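Local coordinates for protein lipoteichoic acid primase (Listeria monocytogenes, PDB 4UOP) that is a lipoteichoic acid primase whose extracellular catalytic domain has a sulfatase-like alpha/beta fold and binds a magnesium ion, at residues Ala109-Ser114 / Gly336-Ile341; Pro137-Leu142 / Asp340-Val345; Val345-Gly350 / Gly360-Asn365. All blocks are in the same frame, centred on the assembly; numbering follows the deposited sequence.

Interaction 1. Residues Ala109-Ser114 / Gly336-Ile341; sequences ADAEWS and GGEIDI
A111 on helix 107-117 meets the carboxylate of E338. Its CB lies 3.6 Å from E338 OE2 and a little farther from OE1. The E338 chain runs extended beyond CG, which carries the carboxylate from just after strand 336-337 across to the helix. There E338 OE1 accepts from the backbone N of T102. The A111 side chain is about 7 Å from the magnesium ion, which T108 of the same helix helps to bind.

One turn on, S114 comes closest of all to the other backbone, with its CA 4.6 Å from the CA of I339. Its CB touches two side chains, E338 CB at 3.8 Å and I339 CG2 at 3.8 Å. S114 O also rests on I339 CA, 3.6 Å away. With chi1 of I339 at 57°, CG1 sits between N and C, and CG2 falls beside the backbone N, where it meets the serine. The hydroxyl of S114 has D110 O and T102 O both within reach of its single proton.

The contact itself is buried van der Waals packing. The polar ends of S114 and E338 both turn to the backbone of T102, so one residue of the loop before the helix ties the two sides together.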
loop_
_atom_site.group_PDB
_atom_site.type_symbol
_atom_site.label_atom_id
_atom_site.label_comp_id
_atom_site.label_asym_id
_atom_site.label_seq_id
_atom_site.Cartn_x
_atom_site.Cartn_y
_atom_site.Cartn_z
ATOM N N ALA B 109 -1.525 -7.995 9.967
ATOM C CA ALA B 109 -0.404 -7.425 10.693
ATOM C C ALA B 109 -0.659 -5.982 11.118
ATOM O O ALA B 109 -0.196 -5.566 12.183
ATOM C CB ALA B 109 0.874 -7.532 9.883
ATOM N N ASP B 110 -1.355 -5.214 10.284
ATOM C CA ASP B 110 -1.738 -3.853 10.637
ATOM C C ASP B 110 -2.726 -3.829 11.810
ATOM O O ASP B 110 -2.683 -2.916 12.633
ATOM C CB ASP B 110 -2.326 -3.107 9.436
ATOM C CG ASP B 110 -1.287 -2.800 8.368
ATOM O OD1 ASP B 110 -0.070 -2.832 8.666
ATOM O OD2 ASP B 110 -1.691 -2.496 7.234
ATOM N N ALA B 111 -3.588 -4.838 11.896
ATOM C CA ALA B 111 -4.474 -4.959 13.039
ATOM C C ALA B 111 -3.669 -5.168 14.309
ATOM O O ALA B 111 -3.879 -4.482 15.310
ATOM C CB ALA B 111 -5.460 -6.089 12.829
ATOM N N GLU B 112 -2.732 -6.119 14.271
ATOM C CA GLU B 112 -1.869 -6.379 15.401
ATOM C C GLU B 112 -1.092 -5.121 15.769
ATOM O O GLU B 112 -0.994 -4.785 16.950
ATOM C CB GLU B 112 -0.899 -7.505 15.082
ATOM C CG GLU B 112 -1.552 -8.882 14.951
ATOM C CD GLU B 112 -0.505 -9.978 14.857
ATOM O OE1 GLU B 112 0.107 -10.292 15.891
ATOM O OE2 GLU B 112 -0.286 -10.498 13.735
ATOM N N TRP B 113 -0.529 -4.453 14.761
ATOM C CA TRP B 113 0.214 -3.207 14.983
ATOM C C TRP B 113 -0.614 -2.189 15.769
ATOM O O TRP B 113 -0.127 -1.588 16.756
ATOM C CB TRP B 113 0.669 -2.594 13.645
ATOM C CG TRP B 113 1.372 -1.289 13.846
ATOM C CD1 TRP B 113 0.804 -0.058 13.906
ATOM C CD2 TRP B 113 2.767 -1.095 14.095
ATOM N NE1 TRP B 113 1.759 0.899 14.158
ATOM C CE2 TRP B 113 2.974 0.288 14.273
ATOM C CE3 TRP B 113 3.865 -1.953 14.165
ATOM C CZ2 TRP B 113 4.233 0.827 14.528
ATOM C CZ3 TRP B 113 5.115 -1.414 14.417
ATOM C CH2 TRP B 113 5.288 -0.044 14.587
ATOM N N SER B 114 -1.831 -1.957 15.286
ATOM C CA SER B 114 -2.760 -0.993 15.876
ATOM C C SER B 114 -3.075 -1.334 17.323
ATOM O O SER B 114 -3.040 -0.478 18.206
ATOM C CB SER B 114 -4.065 -0.964 15.067
ATOM O OG SER B 114 -3.865 -0.365 13.817
ATOM N N GLY B 336 -15.151 3.165 18.338
ATOM C CA GLY B 336 -13.771 2.837 18.558
ATOM C C GLY B 336 -13.180 2.146 17.357
ATOM O O GLY B 336 -13.902 1.707 16.454
ATOM N N GLY B 337 -11.858 2.073 17.357
ATOM C CA GLY B 337 -11.103 1.309 16.376
ATOM C C GLY B 337 -10.019 0.513 17.056
ATOM O O GLY B 337 -9.828 0.608 18.280
ATOM N N GLU B 338 -9.309 -0.299 16.278
ATOM C CA GLU B 338 -8.300 -1.172 16.862
ATOM C C GLU B 338 -7.241 -0.388 17.666
ATOM O O GLU B 338 -6.783 -0.867 18.680
ATOM C CB GLU B 338 -7.667 -2.060 15.802
ATOM C CG GLU B 338 -8.585 -3.232 15.463
ATOM C CD GLU B 338 -8.395 -3.812 14.076
ATOM O OE1 GLU B 338 -8.021 -3.081 13.123
ATOM O OE2 GLU B 338 -8.678 -5.018 13.940
ATOM N N ILE B 339 -6.894 0.805 17.224
ATOM C CA ILE B 339 -5.951 1.635 17.995
ATOM C C ILE B 339 -6.422 1.995 19.404
ATOM O O ILE B 339 -5.608 2.424 20.235
ATOM C CB ILE B 339 -5.589 2.945 17.271
ATOM C CG1 ILE B 339 -6.846 3.758 16.949
ATOM C CG2 ILE B 339 -4.762 2.653 16.037
ATOM C CD1 ILE B 339 -6.543 5.203 16.635
ATOM N N ASP B 340 -7.723 1.884 19.659
ATOM C CA ASP B 340 -8.306 2.233 20.959
ATOM C C ASP B 340 -8.293 1.105 21.991
ATOM O O ASP B 340 -8.625 1.323 23.151
ATOM C CB ASP B 340 -9.742 2.724 20.763
ATOM C CG ASP B 340 -9.824 3.942 19.837
ATOM O OD1 ASP B 340 -9.029 4.894 20.056
ATOM O OD2 ASP B 340 -10.642 3.938 18.879
ATOM N N ILE B 341 -7.932 -0.114 21.575
ATOM C CA ILE B 341 -7.999 -1.240 22.498
ATOM C C ILE B 341 -7.035 -1.080 23.683
ATOM O O ILE B 341 -7.432 -1.318 24.827
ATOM C CB ILE B 341 -7.832 -2.593 21.772
ATOM C CG1 ILE B 341 -9.067 -2.826 20.888
ATOM C CG2 ILE B 341 -7.661 -3.711 22.791
ATOM C CD1 ILE B 341 -9.029 -4.079 20.011
#

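Interaction 2. Residues Pro137-Leu142 / Asp340-Val345; sequences PSMPRL and DIMPTV
M342 of helix 341-348 takes part in every close touch of this contact, and M139 of helix 139-144 buries almost as much. The M342 chain is fully extended, with CG anti to the backbone N (chi1 176°) and the later torsions also near 180°. This lays SD against the M139 backbone and carries CE beyond it. SD lies 3.6 Å from M139 N and 3.9 Å from M139 CB. The terminal CE rests 3.8 Å from S138 O.

M139 points back the other way. Its chain bends at the last torsion (chi3 62°), and its SD lies 4.1 Å from M342 CA. The two methionines thus pass alongside each other, each sulfur near the other's backbone.

L142, one turn later, closes over the end of M342. The two side chains cross at about a right angle, and L142 CD2 touches M342 CE at 3.8 Å. L142 and M139 both also pack on M346, one turn on in helix 341-348.

S138 is the N-cap residue of helix 139-144. Its OG accepts from R141 N at 3.0 Å and bonds to V170 O as well. On the other side, T344 OG1 donates to D340 O, which also takes T344 N from the other face of its plane.

Two helices of the sulfatase-like alpha/beta domain thus pack together through methionines, and M139 also rests on strands 59-65 and 214-219 of the mixed sheet. The S138 cap holds the start of helix 139-144. Between the helices the chemistry is apolar packing of thioether and hydrocarbon.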
loop_
_atom_site.group_PDB
_atom_site.type_symbol
_atom_site.label_atom_id
_atom_site.label_comp_id
_atom_site.label_asym_id
_atom_site.label_seq_id
_atom_site.Cartn_x
_atom_site.Cartn_y
_atom_site.Cartn_z
ATOM N N PRO B 137 7.361 1.125 22.276
ATOM C CA PRO B 137 6.448 1.165 23.404
ATOM C C PRO B 137 5.119 0.510 23.029
ATOM O O PRO B 137 4.649 0.670 21.903
ATOM C CB PRO B 137 6.266 2.658 23.679
ATOM C CG PRO B 137 7.451 3.315 23.046
ATOM C CD PRO B 137 7.750 2.479 21.845
ATOM N N SER B 138 4.525 -0.218 23.965
ATOM C CA SER B 138 3.431 -1.092 23.610
ATOM C C SER B 138 2.668 -1.589 24.804
ATOM O O SER B 138 3.067 -1.392 25.962
ATOM C CB SER B 138 3.970 -2.291 22.841
ATOM O OG SER B 138 4.564 -3.214 23.725
ATOM N N MET B 139 1.557 -2.245 24.506
ATOM C CA MET B 139 0.734 -2.879 25.525
ATOM C C MET B 139 1.471 -4.016 26.229
ATOM O O MET B 139 1.479 -4.054 27.458
ATOM C CB MET B 139 -0.604 -3.366 24.912
ATOM C CG MET B 139 -1.446 -4.234 25.825
ATOM S SD MET B 139 -3.211 -4.110 25.508
ATOM C CE MET B 139 -3.293 -4.719 23.820
ATOM N N PRO B 140 2.064 -4.972 25.473
ATOM C CA PRO B 140 2.807 -6.028 26.170
ATOM C C PRO B 140 4.010 -5.508 26.970
ATOM O O PRO B 140 4.291 -6.015 28.051
ATOM C CB PRO B 140 3.262 -6.967 25.039
ATOM C CG PRO B 140 3.019 -6.235 23.778
ATOM C CD PRO B 140 1.926 -5.264 24.038
ATOM N N ARG B 141 4.692 -4.496 26.460
ATOM C CA ARG B 141 5.820 -3.928 27.176
ATOM C C ARG B 141 5.355 -3.284 28.486
ATOM O O ARG B 141 5.935 -3.534 29.545
ATOM C CB ARG B 141 6.552 -2.911 26.302
ATOM C CG ARG B 141 7.813 -2.352 26.933
ATOM C CD ARG B 141 8.527 -1.369 25.998
ATOM N NE ARG B 141 8.835 -1.963 24.694
ATOM C CZ ARG B 141 9.836 -2.808 24.454
ATOM N NH1 ARG B 141 10.672 -3.190 25.423
ATOM N NH2 ARG B 141 10.006 -3.287 23.233
ATOM N N LEU B 142 4.293 -2.490 28.427
ATOM C CA LEU B 142 3.757 -1.856 29.621
ATOM C C LEU B 142 3.242 -2.894 30.620
ATOM O O LEU B 142 3.442 -2.759 31.818
ATOM C CB LEU B 142 2.651 -0.867 29.261
ATOM C CG LEU B 142 2.012 -0.083 30.406
ATOM C CD1 LEU B 142 3.067 0.643 31.229
ATOM C CD2 LEU B 142 1.011 0.905 29.833
ATOM N N ASP B 340 -7.723 1.884 19.659
ATOM C CA ASP B 340 -8.306 2.233 20.959
ATOM C C ASP B 340 -8.293 1.105 21.991
ATOM O O ASP B 340 -8.625 1.323 23.151
ATOM C CB ASP B 340 -9.742 2.724 20.763
ATOM C CG ASP B 340 -9.824 3.942 19.837
ATOM O OD1 ASP B 340 -9.029 4.894 20.056
ATOM O OD2 ASP B 340 -10.642 3.938 18.879
ATOM N N ILE B 341 -7.932 -0.114 21.575
ATOM C CA ILE B 341 -7.999 -1.240 22.498
ATOM C C ILE B 341 -7.035 -1.080 23.683
ATOM O O ILE B 341 -7.432 -1.318 24.827
ATOM C CB ILE B 341 -7.832 -2.593 21.772
ATOM C CG1 ILE B 341 -9.067 -2.826 20.888
ATOM C CG2 ILE B 341 -7.661 -3.711 22.791
ATOM C CD1 ILE B 341 -9.029 -4.079 20.011
ATOM N N MET B 342 -5.806 -0.626 23.437
ATOM C CA MET B 342 -4.816 -0.506 24.532
ATOM C C MET B 342 -5.256 0.475 25.634
ATOM O O MET B 342 -5.337 0.082 26.796
ATOM C CB MET B 342 -3.434 -0.128 24.010
ATOM C CG MET B 342 -2.443 0.102 25.134
ATOM S SD MET B 342 -0.784 0.482 24.590
ATOM C CE MET B 342 -0.026 0.767 26.193
ATOM N N PRO B 343 -5.557 1.738 25.277
ATOM C CA PRO B 343 -5.978 2.648 26.357
ATOM C C PRO B 343 -7.245 2.188 27.094
ATOM O O PRO B 343 -7.357 2.393 28.303
ATOM C CB PRO B 343 -6.182 3.992 25.644
ATOM C CG PRO B 343 -6.282 3.652 24.184
ATOM C CD PRO B 343 -5.442 2.439 23.987
ATOM N N THR B 344 -8.160 1.512 26.389
ATOM C CA THR B 344 -9.377 1.018 27.003
ATOM C C THR B 344 -9.036 -0.077 28.033
ATOM O O THR B 344 -9.542 -0.083 29.162
ATOM C CB THR B 344 -10.355 0.492 25.920
ATOM O OG1 THR B 344 -10.683 1.549 25.006
ATOM C CG2 THR B 344 -11.656 -0.048 26.520
ATOM N N VAL B 345 -8.174 -1.011 27.634
ATOM C CA VAL B 345 -7.808 -2.112 28.490
ATOM C C VAL B 345 -6.937 -1.670 29.679
ATOM O O VAL B 345 -7.140 -2.136 30.795
ATOM C CB VAL B 345 -7.113 -3.225 27.678
ATOM C CG1 VAL B 345 -6.513 -4.285 28.606
ATOM C CG2 VAL B 345 -8.128 -3.854 26.742
#

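Interaction 3. Residues Val345-Gly350 / Gly360-Asn365; sequences VMNLLG and GTDILN
The polar contacts centre on N347, D362 and N365, and a water joins the first two. N347 ND2 gives a hydrogen bond to the water at 2.8 Å, and the water donates to D362 OD1 at 2.9 Å. Directly, the two only pack: D362 OD2 lies 3.3 Å from N347 CG, with the amide and carboxylate planes 43° apart. The N347 ND2 group does not point its hydrogens well at OD2. It bonds instead to the water and to D50 O.

Within 360-365 the same carboxylate is gripped by its own loop. N365 ND2 donates to D362 OD2 at 2.9 Å, coming from above the carboxylate plane. L364 N donates to OD1 at 3.1 Å, again well out of that plane. These bonds help fix the rotation of the carboxylate. N365 OD1 accepts from D50 N, so D50 takes both asparagines by its backbone.

The two amides of N347 and N365 stand nearly perpendicular, 83° apart. N347 ND2 and N365 ND2 are both donors, so they do not bond to each other.

One apolar touch completes the contact. L348 CD2 meets L364 CD1 at 4.2 Å, and the two side chains cross at about a right angle.

Two local motifs frame the contact. The bond from L364 N to D362 OD1 makes an Asx turn in the loop. Helix 341-348 ends in a Schellman motif, with G350 at positive phi.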
loop_
_atom_site.group_PDB
_atom_site.type_symbol
_atom_site.label_atom_id
_atom_site.label_comp_id
_atom_site.label_asym_id
_atom_site.label_seq_id
_atom_site.Cartn_x
_atom_site.Cartn_y
_atom_site.Cartn_z
ATOM N N VAL B 345 -8.174 -1.011 27.634
ATOM C CA VAL B 345 -7.808 -2.112 28.490
ATOM C C VAL B 345 -6.937 -1.670 29.679
ATOM O O VAL B 345 -7.140 -2.136 30.795
ATOM C CB VAL B 345 -7.113 -3.225 27.678
ATOM C CG1 VAL B 345 -6.513 -4.285 28.606
ATOM C CG2 VAL B 345 -8.128 -3.854 26.742
ATOM N N MET B 346 -5.995 -0.770 29.439
ATOM C CA MET B 346 -5.122 -0.305 30.511
ATOM C C MET B 346 -5.960 0.345 31.619
ATOM O O MET B 346 -5.670 0.154 32.806
ATOM C CB MET B 346 -4.066 0.674 29.998
ATOM C CG MET B 346 -3.056 0.095 29.011
ATOM S SD MET B 346 -2.159 -1.384 29.573
ATOM C CE MET B 346 -3.254 -2.692 29.010
ATOM N N ASN B 347 -6.999 1.088 31.245
ATOM C CA ASN B 347 -7.893 1.659 32.252
ATOM C C ASN B 347 -8.571 0.580 33.112
ATOM O O ASN B 347 -8.594 0.664 34.347
ATOM C CB ASN B 347 -8.923 2.586 31.597
ATOM C CG ASN B 347 -9.933 3.129 32.593
ATOM O OD1 ASN B 347 -9.594 3.967 33.441
ATOM N ND2 ASN B 347 -11.156 2.654 32.519
ATOM N N LEU B 348 -9.127 -0.448 32.471
ATOM C CA LEU B 348 -9.761 -1.527 33.216
ATOM C C LEU B 348 -8.786 -2.234 34.168
ATOM O O LEU B 348 -9.159 -2.619 35.292
ATOM C CB LEU B 348 -10.381 -2.555 32.251
ATOM C CG LEU B 348 -11.576 -2.051 31.457
ATOM C CD1 LEU B 348 -11.958 -3.063 30.380
ATOM C CD2 LEU B 348 -12.762 -1.812 32.376
ATOM N N LEU B 349 -7.549 -2.416 33.714
ATOM C CA LEU B 349 -6.534 -3.105 34.500
ATOM C C LEU B 349 -5.915 -2.204 35.584
ATOM O O LEU B 349 -5.090 -2.665 36.348
ATOM C CB LEU B 349 -5.444 -3.654 33.583
ATOM C CG LEU B 349 -5.879 -4.802 32.647
ATOM C CD1 LEU B 349 -4.739 -5.177 31.711
ATOM C CD2 LEU B 349 -6.358 -6.013 33.412
ATOM N N GLY B 350 -6.316 -0.932 35.624
ATOM C CA GLY B 350 -5.820 0.017 36.627
ATOM C C GLY B 350 -4.379 0.402 36.424
ATOM O O GLY B 350 -3.646 0.593 37.388
ATOM N N GLY B 360 -4.770 6.170 20.257
ATOM C CA GLY B 360 -6.113 5.721 20.614
ATOM C C GLY B 360 -6.623 6.398 21.857
ATOM O O GLY B 360 -5.870 7.110 22.544
ATOM N N THR B 361 -7.894 6.152 22.151
ATOM C CA THR B 361 -8.620 6.737 23.260
ATOM C C THR B 361 -9.343 5.639 24.055
ATOM O O THR B 361 -9.810 4.652 23.489
ATOM C CB THR B 361 -9.659 7.745 22.716
ATOM O OG1 THR B 361 -8.987 8.723 21.910
ATOM C CG2 THR B 361 -10.414 8.438 23.824
ATOM N N ASP B 362 -9.440 5.830 25.359
ATOM C CA ASP B 362 -10.219 4.967 26.232
ATOM C C ASP B 362 -11.695 5.120 25.863
ATOM O O ASP B 362 -12.340 6.114 26.178
ATOM C CB ASP B 362 -9.948 5.327 27.691
ATOM C CG ASP B 362 -10.810 4.564 28.676
ATOM O OD1 ASP B 362 -11.612 3.685 28.281
ATOM O OD2 ASP B 362 -10.676 4.848 29.885
ATOM N N ILE B 363 -12.253 4.109 25.204
ATOM C CA ILE B 363 -13.596 4.271 24.679
ATOM C C ILE B 363 -14.688 4.214 25.752
ATOM O O ILE B 363 -15.809 4.625 25.494
ATOM C CB ILE B 363 -13.908 3.272 23.549
ATOM C CG1 ILE B 363 -14.008 1.852 24.060
ATOM C CG2 ILE B 363 -12.865 3.387 22.434
ATOM C CD1 ILE B 363 -14.651 0.926 23.034
ATOM N N LEU B 364 -14.372 3.716 26.941
ATOM C CA LEU B 364 -15.373 3.678 28.010
ATOM C C LEU B 364 -15.422 4.983 28.810
ATOM O O LEU B 364 -16.249 5.122 29.715
ATOM C CB LEU B 364 -15.127 2.495 28.942
ATOM C CG LEU B 364 -15.139 1.110 28.277
ATOM C CD1 LEU B 364 -14.878 0.039 29.312
ATOM C CD2 LEU B 364 -16.445 0.870 27.560
ATOM N N ASN B 365 -14.550 5.926 28.487
ATOM C CA ASN B 365 -14.514 7.211 29.192
ATOM C C ASN B 365 -14.543 8.424 28.280
ATOM O O ASN B 365 -14.114 9.513 28.651
ATOM C CB ASN B 365 -13.315 7.244 30.120
ATOM C CG ASN B 365 -13.589 6.505 31.392
ATOM O OD1 ASN B 365 -14.409 6.940 32.200
ATOM N ND2 ASN B 365 -12.970 5.342 31.554
HETATM O O HOH W 1 -11.692 1.466 30.069
#

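In the fold
The three contacts follow the chain around helix 341-348. Interaction 1 joins helix 107-117 to the residues just after strand 336-337. Interaction 2 uses the start of helix 341-348 and shares D340 and I341 with interaction 1. Interaction 3 uses the far end of the helix and shares V345 with interaction 2. The centres of 1 and 2 are 10 Å apart, of 2 and 3 about 9 Å, and of 1 and 3 about 14 Å. D340 and T344 also bond to backbone N atoms of T361 and I363, which link loop 360-365 to the other contacts. Helix 341-348 thus joins helix 139-144 and loop 360-365, and the strand before it leads to the packing near the metal.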